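Local coordinates for protein 5,10-methylenetetrahydrofolate dehydrogenase (Bombyx mori, PDB 5ZF1) that oxidises 5,10-methylenetetrahydrofolate to the 5,10-methenyl form, probably with NADP+ as the hydride acceptor, at residues D92-Q97 / D111-E116; K117-F122 / A283-N288; I124-R129 / P135-A140; L143-M148 / M172-M177. All coordinates share one frame; numbering follows the deposited sequence.

Contact 1. Residues D92-Q97 / D111-E116; sequences DGILVQ and DAIAPE
With chi1 at -56° and chi2 at 176°, I113 stretches its CG1 arm out to CD1 and leaves CG2 beside the carbonyl carbon. Two methyl groups thus face strand 93-96, and I94 and V96 each receive one. V96 has CG1 opposite the backbone N, which leaves CG2 as the branch that meets I113. I113 CD1 lies 3.9 Å from V96 CG2. I113 CG2 rests 3.9 Å from I94 CB, near the root of that side chain and not at its end. The I94 and I113 side chains lie alongside each other, running opposite ways. I94 CG2 comes up to I113 CD1 at 4.2 Å. The nearest backbones, I94 CA and I113 CA, stay 7.0 Å apart, so the gap is filled by side chains and no strand pairing is made here. The touching parts run roughly antiparallel. At the other end D92 O and E116 O approach to 4.2 Å. Two acceptors cannot bond to each other, but both accept from the side-chain amide NE2 of Q296, which bridges them. N86 fixes the backbone about I113: its ND2 binds A112 O and its OD1 binds A114 N. The contact is plain hydrophobic packing in the catalytic domain. Within this chain, strand 93-96 is an outer strand of a three-stranded parallel sheet and bonds to strand 34-40. I113 also leans on I82, and I94 on L85, so helix 75-87 packs against the same apolar cluster. L95 turns from this contact, and its side chain touches I35 and C37 of strand 34-40.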
loop_
_atom_site.group_PDB
_atom_site.type_symbol
_atom_site.label_atom_id
_atom_site.label_comp_id
_atom_site.label_asym_id
_atom_site.label_seq_id
_atom_site.Cartn_x
_atom_site.Cartn_y
_atom_site.Cartn_z
ATOM N N ASP B 92 -1.309 -23.557 13.155
ATOM C CA ASP B 92 -0.336 -22.556 12.735
ATOM C C ASP B 92 -0.891 -21.592 11.701
ATOM O O ASP B 92 -0.464 -20.432 11.652
ATOM C CB ASP B 92 0.911 -23.231 12.150
ATOM C CG ASP B 92 1.581 -24.160 13.131
ATOM O OD1 ASP B 92 1.717 -23.787 14.313
ATOM O OD2 ASP B 92 1.964 -25.270 12.714
ATOM N N GLY B 93 -1.822 -22.047 10.872
ATOM C CA GLY B 93 -2.345 -21.222 9.801
ATOM C C GLY B 93 -3.840 -21.358 9.654
ATOM O O GLY B 93 -4.391 -22.448 9.821
ATOM N N ILE B 94 -4.513 -20.254 9.349
ATOM C CA ILE B 94 -5.957 -20.229 9.176
ATOM C C ILE B 94 -6.261 -19.573 7.841
ATOM O O ILE B 94 -5.759 -18.480 7.555
ATOM C CB ILE B 94 -6.667 -19.462 10.304
ATOM C CG1 ILE B 94 -6.411 -20.116 11.663
ATOM C CG2 ILE B 94 -8.167 -19.363 9.998
ATOM C CD1 ILE B 94 -6.514 -19.151 12.854
ATOM N N LEU B 95 -7.078 -20.240 7.032
ATOM C CA LEU B 95 -7.578 -19.701 5.775
ATOM C C LEU B 95 -9.096 -19.749 5.780
ATOM O O LEU B 95 -9.689 -20.711 6.272
ATOM C CB LEU B 95 -7.083 -20.501 4.567
ATOM C CG LEU B 95 -5.669 -20.424 4.009
ATOM C CD1 LEU B 95 -5.600 -21.277 2.742
ATOM C CD2 LEU B 95 -5.255 -18.984 3.716
ATOM N N VAL B 96 -9.721 -18.722 5.220
ATOM C CA VAL B 96 -11.149 -18.751 4.918
ATOM C C VAL B 96 -11.295 -18.724 3.404
ATOM O O VAL B 96 -10.807 -17.800 2.741
ATOM C CB VAL B 96 -11.895 -17.583 5.586
ATOM C CG1 VAL B 96 -13.384 -17.641 5.257
ATOM C CG2 VAL B 96 -11.693 -17.641 7.089
ATOM N N GLN B 97 -11.935 -19.751 2.848
ATOM C CA GLN B 97 -12.149 -19.799 1.405
ATOM C C GLN B 97 -13.037 -18.635 0.977
ATOM O O GLN B 97 -14.095 -18.393 1.569
ATOM C CB GLN B 97 -12.782 -21.131 1.004
ATOM C CG GLN B 97 -13.027 -21.300 -0.490
ATOM C CD GLN B 97 -11.743 -21.300 -1.292
ATOM O OE1 GLN B 97 -10.797 -22.013 -0.964
ATOM N NE2 GLN B 97 -11.707 -20.511 -2.358
ATOM N N ASP B 111 -9.983 -9.535 9.133
ATOM C CA ASP B 111 -9.325 -8.910 10.270
ATOM C C ASP B 111 -9.540 -9.660 11.577
ATOM O O ASP B 111 -8.898 -9.323 12.579
ATOM C CB ASP B 111 -9.785 -7.451 10.402
ATOM C CG ASP B 111 -9.368 -6.603 9.210
ATOM O OD1 ASP B 111 -8.381 -6.971 8.544
ATOM O OD2 ASP B 111 -10.000 -5.552 8.938
ATOM N N ALA B 112 -10.396 -10.689 11.582
ATOM C CA ALA B 112 -10.574 -11.540 12.754
ATOM C C ALA B 112 -9.494 -12.603 12.864
ATOM O O ALA B 112 -9.245 -13.100 13.966
ATOM C CB ALA B 112 -11.947 -12.219 12.715
ATOM N N ILE B 113 -8.860 -12.972 11.750
ATOM C CA ILE B 113 -7.794 -13.967 11.796
ATOM C C ILE B 113 -6.555 -13.349 12.421
ATOM O O ILE B 113 -6.128 -12.254 12.035
ATOM C CB ILE B 113 -7.501 -14.500 10.387
ATOM C CG1 ILE B 113 -8.782 -15.061 9.763
ATOM C CG2 ILE B 113 -6.392 -15.551 10.431
ATOM C CD1 ILE B 113 -8.615 -15.538 8.326
ATOM N N ALA B 114 -5.959 -14.049 13.387
ATOM C CA ALA B 114 -4.742 -13.552 14.007
ATOM C C ALA B 114 -3.690 -13.288 12.926
ATOM O O ALA B 114 -3.427 -14.176 12.106
ATOM C CB ALA B 114 -4.211 -14.568 15.027
ATOM N N PRO B 115 -3.091 -12.094 12.879
ATOM C CA PRO B 115 -2.124 -11.809 11.804
ATOM C C PRO B 115 -1.025 -12.842 11.699
ATOM O O PRO B 115 -0.584 -13.163 10.590
ATOM C CB PRO B 115 -1.565 -10.432 12.194
ATOM C CG PRO B 115 -2.664 -9.796 12.982
ATOM C CD PRO B 115 -3.342 -10.912 13.732
ATOM N N GLU B 116 -0.588 -13.386 12.836
ATOM C CA GLU B 116 0.481 -14.374 12.868
ATOM C C GLU B 116 0.098 -15.694 12.207
ATOM O O GLU B 116 0.999 -16.487 11.888
ATOM C CB GLU B 116 0.889 -14.638 14.323
ATOM C CG GLU B 116 1.448 -13.420 15.059
ATOM C CD GLU B 116 0.378 -12.517 15.684
ATOM O OE1 GLU B 116 -0.837 -12.814 15.574
ATOM O OE2 GLU B 116 0.767 -11.497 16.299
#

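Contact 2. Residues K117-F122 / A283-N288; sequences KDIDGF and AMLMHN
One hydrogen bond joins I119 to N288, with van der Waals contacts of I119 beside it. The bond runs from N288 ND2 to I119 O at 2.9 Å, with an N-H...O angle of 159°. The donor approaches almost head-on to the carbonyl, and I119 O lies close to the plane of the amide. ND2 has a second acceptor in V138 O. The other end of the amide is held too: H287 ND1 donates to N288 OD1 at 3.2 Å. The N288 side chain has its CG beside the backbone N, chi1 -75°, and this sends the amide off the helix toward the loop.

The van der Waals contacts centre on I119. Its CG2 sits 3.5 Å from L285 O and 3.8 Å from N288 CB, so it covers the helix backbone between these two residues. I119 CD1 reaches N288 O at 3.7 Å. The L285 methyl CD2 meets I119 CG2 at 4.0 Å. The same methyl lies 3.6 Å from D120 OD1, a carboxylate packed on hydrocarbon.

D118 to G121 form a type I turn, closed by G121 N to D118 O, with I119 and D120 in the middle. I119 O faces helix 277-298, where N288 ND2 meets it.

The contact is structural packing that joins a loop at the end of the catalytic domain to a helix of the NAD(P)-binding part, 161 residues on. Two carbonyl acceptors at ND2 and the H287 donor at OD1 are consistent with one amide orientation. This buried amide ties together the 117-122 loop, the V138 backbone and helix 277-298.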
loop_
_atom_site.group_PDB
_atom_site.type_symbol
_atom_site.label_atom_id
_atom_site.label_comp_id
_atom_site.label_asym_id
_atom_site.label_seq_id
_atom_site.Cartn_x
_atom_site.Cartn_y
_atom_site.Cartn_z
ATOM N N LYS B 117 -1.199 -15.952 12.028
ATOM C CA LYS B 117 -1.722 -17.161 11.390
ATOM C C LYS B 117 -2.444 -16.859 10.077
ATOM O O LYS B 117 -3.104 -17.738 9.522
ATOM C CB LYS B 117 -2.671 -17.902 12.340
ATOM C CG LYS B 117 -2.114 -18.151 13.739
ATOM C CD LYS B 117 -3.089 -19.004 14.559
ATOM C CE LYS B 117 -2.564 -19.270 15.958
ATOM N NZ LYS B 117 -3.271 -20.445 16.585
ATOM N N ASP B 118 -2.334 -15.631 9.565
ATOM C CA ASP B 118 -3.142 -15.188 8.427
ATOM C C ASP B 118 -2.431 -15.566 7.128
ATOM O O ASP B 118 -1.740 -14.766 6.500
ATOM C CB ASP B 118 -3.383 -13.686 8.541
ATOM C CG ASP B 118 -4.024 -13.084 7.305
ATOM O OD1 ASP B 118 -4.873 -13.753 6.673
ATOM O OD2 ASP B 118 -3.679 -11.907 7.000
ATOM N N ILE B 119 -2.641 -16.817 6.701
ATOM C CA ILE B 119 -1.881 -17.359 5.576
ATOM C C ILE B 119 -2.186 -16.623 4.274
ATOM O O ILE B 119 -1.318 -16.530 3.400
ATOM C CB ILE B 119 -2.166 -18.869 5.458
ATOM C CG1 ILE B 119 -1.818 -19.548 6.770
ATOM C CG2 ILE B 119 -1.432 -19.489 4.276
ATOM C CD1 ILE B 119 -0.438 -19.245 7.250
ATOM N N ASP B 120 -3.406 -16.095 4.120
ATOM C CA ASP B 120 -3.754 -15.333 2.926
ATOM C C ASP B 120 -3.162 -13.933 2.932
ATOM O O ASP B 120 -3.156 -13.278 1.876
ATOM C CB ASP B 120 -5.272 -15.202 2.788
ATOM C CG ASP B 120 -5.874 -16.235 1.850
ATOM O OD1 ASP B 120 -5.270 -16.542 0.800
ATOM O OD2 ASP B 120 -6.971 -16.733 2.172
ATOM N N GLY B 121 -2.696 -13.458 4.083
ATOM C CA GLY B 121 -2.100 -12.135 4.162
ATOM C C GLY B 121 -3.074 -11.004 3.949
ATOM O O GLY B 121 -2.660 -9.906 3.568
ATOM N N PHE B 122 -4.352 -11.223 4.216
ATOM C CA PHE B 122 -5.341 -10.183 3.963
ATOM C C PHE B 122 -5.645 -9.313 5.177
ATOM O O PHE B 122 -6.320 -8.287 5.023
ATOM C CB PHE B 122 -6.644 -10.797 3.446
ATOM C CG PHE B 122 -6.535 -11.406 2.065
ATOM C CD1 PHE B 122 -5.646 -10.898 1.121
ATOM C CD2 PHE B 122 -7.303 -12.501 1.731
ATOM C CE1 PHE B 122 -5.552 -11.473 -0.140
ATOM C CE2 PHE B 122 -7.210 -13.085 0.479
ATOM C CZ PHE B 122 -6.341 -12.573 -0.457
ATOM N N ALA B 283 1.068 -23.262 -4.110
ATOM C CA ALA B 283 2.426 -23.461 -3.604
ATOM C C ALA B 283 2.843 -22.314 -2.697
ATOM O O ALA B 283 3.497 -22.528 -1.672
ATOM C CB ALA B 283 3.413 -23.600 -4.762
ATOM N N MET B 284 2.465 -21.083 -3.050
ATOM C CA MET B 284 2.803 -19.959 -2.184
ATOM C C MET B 284 2.005 -19.964 -0.889
ATOM O O MET B 284 2.514 -19.496 0.137
ATOM C CB MET B 284 2.603 -18.643 -2.937
ATOM C CG MET B 284 3.605 -18.429 -4.038
ATOM S SD MET B 284 5.290 -18.399 -3.436
ATOM C CE MET B 284 5.805 -19.950 -4.099
ATOM N N LEU B 285 0.755 -20.461 -0.901
ATOM C CA LEU B 285 0.038 -20.655 0.356
ATOM C C LEU B 285 0.795 -21.614 1.267
ATOM O O LEU B 285 0.813 -21.439 2.491
ATOM C CB LEU B 285 -1.370 -21.203 0.110
ATOM C CG LEU B 285 -2.437 -20.263 -0.453
ATOM C CD1 LEU B 285 -3.699 -21.042 -0.796
ATOM C CD2 LEU B 285 -2.725 -19.135 0.540
ATOM N N MET B 286 1.405 -22.647 0.684
ATOM C CA MET B 286 2.195 -23.584 1.482
ATOM C C MET B 286 3.448 -22.914 2.024
ATOM O O MET B 286 3.820 -23.114 3.192
ATOM C CB MET B 286 2.547 -24.810 0.633
ATOM C CG MET B 286 1.325 -25.601 0.190
ATOM S SD MET B 286 0.226 -26.063 1.545
ATOM C CE MET B 286 -1.323 -25.339 1.003
ATOM N N HIS B 287 4.111 -22.108 1.187
ATOM C CA HIS B 287 5.220 -21.292 1.659
ATOM C C HIS B 287 4.808 -20.441 2.854
ATOM O O HIS B 287 5.539 -20.338 3.850
ATOM C CB HIS B 287 5.736 -20.408 0.519
ATOM C CG HIS B 287 6.674 -19.333 0.972
ATOM N ND1 HIS B 287 6.245 -18.074 1.334
ATOM C CD2 HIS B 287 8.012 -19.349 1.177
ATOM C CE1 HIS B 287 7.287 -17.347 1.700
ATOM N NE2 HIS B 287 8.369 -18.099 1.618
ATOM N N ASN B 288 3.648 -19.783 2.752
ATOM C CA ASN B 288 3.198 -18.904 3.823
ATOM C C ASN B 288 2.891 -19.676 5.099
ATOM O O ASN B 288 3.140 -19.173 6.198
ATOM C CB ASN B 288 1.951 -18.131 3.386
ATOM C CG ASN B 288 2.262 -17.014 2.420
ATOM O OD1 ASN B 288 3.419 -16.776 2.092
ATOM N ND2 ASN B 288 1.221 -16.286 1.995
#

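Contact 3. Residues I124-R129 / P135-A140; sequences IINIGR and PTIVPA
R129 and T136 anchor a polar contact between helix 124-131 and the loop that leads on to helix 140-151, close to the second subunit. In the R129 conformer described, the guanidinium grips P135 O side-on with two nitrogens. R129 NE lies 2.7 Å from P135 O, and R129 NH2 lies 2.9 Å from the same oxygen. P135 O sits at the edge of the group, near its plane. The NH2 arm meets a lone pair of the carbonyl, while NE comes in 20° from the carbonyl plane. A bend at chi3, 61°, folds the arginine end over to this oxygen. T136 adds a second bond: OG1 donates to N126 O at 3.0 Å, on a lone pair and at a steep C=O...O angle of 107°. R129 CB and T136 CB lie 3.5 Å apart beside it.

The segments are a helix and the connecting loop that follows it, in the NAD(P)-binding part of the protein, with P139 at the N-cap position of helix 140-151. I127 CD1 touches P139 CG at 4.1 Å, the two side chains crossing at about a right angle. N126 CB packs 3.7 Å from I137 O. The N126 amide turns to other partners, for ND2 donates to D118 OD2 and P115 O. I137 N is buried with no partner in the model. R129 packs on I124 of the second subunit, and I125 packs on I125 of that chain.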
loop_
_atom_site.group_PDB
_atom_site.type_symbol
_atom_site.label_atom_id
_atom_site.label_comp_id
_atom_site.label_asym_id
_atom_site.label_seq_id
_atom_site.Cartn_x
_atom_site.Cartn_y
_atom_site.Cartn_z
ATOM N N ILE B 124 -5.386 -6.410 7.817
ATOM C CA ILE B 124 -4.871 -5.062 7.572
ATOM C C ILE B 124 -3.457 -4.891 8.112
ATOM O O ILE B 124 -2.648 -4.163 7.519
ATOM C CB ILE B 124 -5.834 -3.991 8.135
ATOM C CG1 ILE B 124 -6.132 -4.242 9.605
ATOM C CG2 ILE B 124 -7.096 -3.933 7.288
ATOM C CD1 ILE B 124 -6.798 -3.064 10.299
ATOM N N ILE B 125 -3.119 -5.563 9.220
ATOM C CA ILE B 125 -1.758 -5.473 9.745
ATOM C C ILE B 125 -0.767 -6.082 8.764
ATOM O O ILE B 125 0.326 -5.549 8.554
ATOM C CB ILE B 125 -1.665 -6.131 11.134
ATOM C CG1 ILE B 125 -2.382 -5.254 12.175
ATOM C CG2 ILE B 125 -0.214 -6.354 11.535
ATOM C CD1 ILE B 125 -2.542 -5.908 13.551
ATOM N N ASN B 126 -1.127 -7.203 8.141
ATOM C CA ASN B 126 -0.200 -7.799 7.182
ATOM C C ASN B 126 -0.109 -6.970 5.909
ATOM O O ASN B 126 0.977 -6.815 5.335
ATOM C CB ASN B 126 -0.609 -9.239 6.859
ATOM C CG ASN B 126 -0.322 -10.199 8.012
ATOM O OD1 ASN B 126 0.655 -10.031 8.737
ATOM N ND2 ASN B 126 -1.169 -11.219 8.173
ATOM N N ILE B 127 -1.238 -6.429 5.451
ATOM C CA ILE B 127 -1.219 -5.562 4.279
ATOM C C ILE B 127 -0.441 -4.296 4.587
ATOM O O ILE B 127 0.340 -3.807 3.759
ATOM C CB ILE B 127 -2.659 -5.246 3.835
ATOM C CG1 ILE B 127 -3.339 -6.508 3.288
ATOM C CG2 ILE B 127 -2.673 -4.108 2.788
ATOM C CD1 ILE B 127 -2.848 -6.923 1.914
ATOM N N GLY B 128 -0.638 -3.746 5.787
ATOM C CA GLY B 128 0.112 -2.563 6.174
ATOM C C GLY B 128 1.612 -2.782 6.125
ATOM O O GLY B 128 2.353 -1.950 5.602
ATOM N N ARG B 129 2.077 -3.920 6.642
ATOM C CA ARG B 129 3.507 -4.201 6.613
ATOM C C ARG B 129 4.007 -4.381 5.183
ATOM O O ARG B 129 5.116 -3.942 4.844
ATOM C CB ARG B 129 3.812 -5.428 7.479
ATOM C CG ARG B 129 3.596 -5.185 8.986
ATOM C CD ARG B 129 3.984 -6.390 9.836
ATOM N NE ARG B 129 5.398 -6.727 9.690
ATOM C CZ ARG B 129 6.385 -6.166 10.382
ATOM N NH1 ARG B 129 6.126 -5.231 11.292
ATOM N NH2 ARG B 129 7.636 -6.545 10.165
ATOM N N PRO B 135 8.906 -6.957 6.405
ATOM C CA PRO B 135 8.600 -8.398 6.298
ATOM C C PRO B 135 7.212 -8.723 6.839
ATOM O O PRO B 135 6.827 -8.275 7.923
ATOM C CB PRO B 135 9.698 -9.064 7.140
ATOM C CG PRO B 135 10.777 -8.053 7.262
ATOM C CD PRO B 135 10.088 -6.714 7.250
ATOM N N THR B 136 6.463 -9.526 6.092
ATOM C CA THR B 136 5.078 -9.788 6.469
ATOM C C THR B 136 4.652 -11.127 5.871
ATOM O O THR B 136 5.468 -11.856 5.293
ATOM C CB THR B 136 4.187 -8.614 6.019
ATOM O OG1 THR B 136 2.880 -8.734 6.584
ATOM C CG2 THR B 136 4.038 -8.569 4.504
ATOM N N ILE B 137 3.379 -11.468 6.029
ATOM C CA ILE B 137 2.764 -12.530 5.234
ATOM C C ILE B 137 2.146 -11.869 4.012
ATOM O O ILE B 137 1.259 -11.018 4.140
ATOM C CB ILE B 137 1.713 -13.306 6.034
ATOM C CG1 ILE B 137 2.369 -13.921 7.271
ATOM C CG2 ILE B 137 1.071 -14.370 5.121
ATOM C CD1 ILE B 137 1.452 -14.824 8.086
ATOM N N VAL B 138 2.617 -12.254 2.832
ATOM C CA VAL B 138 2.228 -11.604 1.578
ATOM C C VAL B 138 1.127 -12.411 0.896
ATOM O O VAL B 138 1.164 -13.653 0.934
ATOM C CB VAL B 138 3.456 -11.451 0.668
ATOM C CG1 VAL B 138 3.073 -10.835 -0.644
ATOM C CG2 VAL B 138 4.544 -10.647 1.372
ATOM N N PRO B 139 0.130 -11.768 0.273
ATOM C CA PRO B 139 -0.923 -12.529 -0.408
ATOM C C PRO B 139 -0.341 -13.460 -1.462
ATOM O O PRO B 139 0.626 -13.130 -2.148
ATOM C CB PRO B 139 -1.799 -11.436 -1.030
ATOM C CG PRO B 139 -1.588 -10.259 -0.100
ATOM C CD PRO B 139 -0.151 -10.319 0.307
ATOM N N ALA B 140 -0.937 -14.650 -1.574
ATOM C CA ALA B 140 -0.271 -15.763 -2.250
ATOM C C ALA B 140 -0.204 -15.578 -3.765
ATOM O O ALA B 140 0.816 -15.899 -4.391
ATOM C CB ALA B 140 -0.983 -17.074 -1.907
#

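Contact 4. Residues L143-M148 / M172-M177; sequences LAVVEM and MPIAMM
V145 and I174 pack closely, and V146 and M177, in the M177 conformer described, form a second close pair. V145 CG2 lies 3.8 Å from I174 CD1, and V146 CG2 lies 3.7 Å from M177 CB. In both pairs the side chains cross at about a right angle. The I174 chain is extended at chi2, 177°, and this carries CD1 across to the valine while the rest of the residue stays back. In both valines the CG2 methyl beside the backbone N does the touching. V145 CB also comes within 4.1 Å of I174 CD1.

The rest is looser. The closest backbone approach, V145 CA to I174 CA, is 7.3 Å, so the helices meet through the V145, V146, I174 and M177 side chains. M177 SD stands 4.2 Å from V146 CG2, but with two deposited conformers this detail is doubtful. L143 comes no nearer than 4.7 Å with its side chain. E147, partly exposed, is turned off the interface and pairs with R151. The four touching residues are all buried.

Both helices belong to the Rossmann-type NAD(P)-binding domain, and strand 160-164 of its parallel sheet comes between them in the chain. L143 leans on M284, H287 and N288 of helix 277-298. P173 and M177 also pack on L130 of helix 124-131, and M176 meets M176 of the second subunit.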
loop_
_atom_site.group_PDB
_atom_site.type_symbol
_atom_site.label_atom_id
_atom_site.label_comp_id
_atom_site.label_asym_id
_atom_site.label_seq_id
_atom_site.Cartn_x
_atom_site.Cartn_y
_atom_site.Cartn_z
ATOM N N LEU B 143 2.436 -13.090 -4.457
ATOM C CA LEU B 143 3.734 -13.707 -4.248
ATOM C C LEU B 143 4.069 -14.667 -5.380
ATOM O O LEU B 143 5.239 -14.792 -5.774
ATOM C CB LEU B 143 3.742 -14.415 -2.888
ATOM C CG LEU B 143 5.057 -14.867 -2.265
ATOM C CD1 LEU B 143 6.050 -13.710 -2.151
ATOM C CD2 LEU B 143 4.745 -15.453 -0.881
ATOM N N ALA B 144 3.056 -15.352 -5.917
ATOM C CA ALA B 144 3.276 -16.270 -7.031
ATOM C C ALA B 144 3.788 -15.535 -8.265
ATOM O O ALA B 144 4.736 -15.983 -8.924
ATOM C CB ALA B 144 1.984 -17.026 -7.352
ATOM N N VAL B 145 3.156 -14.410 -8.613
ATOM C CA VAL B 145 3.632 -13.604 -9.737
ATOM C C VAL B 145 5.079 -13.189 -9.530
ATOM O O VAL B 145 5.920 -13.337 -10.427
ATOM C CB VAL B 145 2.725 -12.376 -9.931
ATOM C CG1 VAL B 145 3.369 -11.402 -10.923
ATOM C CG2 VAL B 145 1.403 -12.838 -10.414
ATOM N N VAL B 146 5.390 -12.650 -8.348
ATOM C CA VAL B 146 6.749 -12.213 -8.059
ATOM C C VAL B 146 7.717 -13.385 -8.170
ATOM O O VAL B 146 8.828 -13.246 -8.693
ATOM C CB VAL B 146 6.802 -11.548 -6.670
ATOM C CG1 VAL B 146 8.228 -11.529 -6.124
ATOM C CG2 VAL B 146 6.241 -10.152 -6.742
ATOM N N GLU B 147 7.298 -14.563 -7.710
ATOM C CA GLU B 147 8.164 -15.740 -7.777
ATOM C C GLU B 147 8.376 -16.204 -9.217
ATOM O O GLU B 147 9.466 -16.677 -9.567
ATOM C CB GLU B 147 7.573 -16.862 -6.918
ATOM C CG GLU B 147 8.550 -17.989 -6.565
ATOM C CD GLU B 147 9.755 -17.536 -5.737
ATOM O OE1 GLU B 147 9.648 -16.564 -4.954
ATOM O OE2 GLU B 147 10.819 -18.174 -5.865
ATOM N N MET B 148 7.355 -16.087 -10.071
ATOM C CA MET B 148 7.536 -16.439 -11.474
ATOM C C MET B 148 8.578 -15.534 -12.123
ATOM O O MET B 148 9.426 -16.000 -12.897
ATOM C CB MET B 148 6.195 -16.370 -12.209
ATOM C CG MET B 148 5.157 -17.363 -11.679
ATOM S SD MET B 148 3.541 -17.341 -12.484
ATOM C CE MET B 148 3.955 -16.998 -14.194
ATOM N N MET B 172 -3.152 -4.763 -6.270
ATOM C CA MET B 172 -2.404 -3.829 -5.438
ATOM C C MET B 172 -1.168 -4.497 -4.829
ATOM O O MET B 172 -0.073 -3.917 -4.900
ATOM C CB MET B 172 -3.329 -3.217 -4.373
ATOM C CG MET B 172 -2.679 -2.167 -3.491
ATOM S SD MET B 172 -1.831 -2.897 -2.055
ATOM C CE MET B 172 -3.237 -3.552 -1.113
ATOM N N PRO B 173 -1.274 -5.681 -4.227
ATOM C CA PRO B 173 -0.052 -6.297 -3.693
ATOM C C PRO B 173 0.970 -6.606 -4.774
ATOM O O PRO B 173 2.167 -6.519 -4.502
ATOM C CB PRO B 173 -0.568 -7.573 -3.005
ATOM C CG PRO B 173 -2.020 -7.305 -2.736
ATOM C CD PRO B 173 -2.487 -6.430 -3.860
ATOM N N ILE B 174 0.550 -6.945 -5.989
ATOM C CA ILE B 174 1.524 -7.166 -7.062
ATOM C C ILE B 174 2.291 -5.882 -7.349
ATOM O O ILE B 174 3.528 -5.870 -7.407
ATOM C CB ILE B 174 0.824 -7.692 -8.326
ATOM C CG1 ILE B 174 0.370 -9.138 -8.110
ATOM C CG2 ILE B 174 1.777 -7.561 -9.538
ATOM C CD1 ILE B 174 -0.403 -9.733 -9.268
ATOM N N ALA B 175 1.563 -4.774 -7.557
ATOM C CA ALA B 175 2.242 -3.507 -7.831
ATOM C C ALA B 175 3.157 -3.108 -6.688
ATOM O O ALA B 175 4.269 -2.611 -6.920
ATOM C CB ALA B 175 1.216 -2.400 -8.096
ATOM N N MET B 176 2.710 -3.323 -5.437
ATOM C CA MET B 176 3.509 -2.914 -4.284
ATOM C C MET B 176 4.842 -3.644 -4.257
ATOM O O MET B 176 5.886 -3.035 -3.996
ATOM C CB MET B 176 2.728 -3.162 -2.991
ATOM C CG MET B 176 3.362 -2.580 -1.725
ATOM S SD MET B 176 3.451 -0.766 -1.649
ATOM C CE MET B 176 1.745 -0.257 -1.799
ATOM N N MET B 177 4.826 -4.941 -4.520
ATOM C CA MET B 177 6.048 -5.749 -4.511
ATOM C C MET B 177 6.950 -5.399 -5.677
ATOM O O MET B 177 8.177 -5.396 -5.552
ATOM C CB MET B 177 5.719 -7.235 -4.600
ATOM C CG MET B 177 4.571 -7.682 -3.769
ATOM S SD MET B 177 5.039 -9.130 -2.881
ATOM C CE MET B 177 6.268 -8.327 -1.894
#

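Contacts 1, 2 and 3 touch one another, with centres about 9 to 12 Å apart. Contact 4 touches contacts 2 and 3, but its centre is about 20 Å from that of contact 1. Contact 1 belongs to the catalytic part, contacts 3 and 4 to the NAD(P)-binding part. Contact 2 spans both, closing a long chain segment that contains contacts 3 and 4. One segment each of contacts 1 to 3 lies in the run 111-129. Helix 277-298 reaches back over this run and also touches helix 140-151. Contacts 3 and 4 both meet the second subunit, so this region probably lies near both the junction of the two parts and the dimer contact.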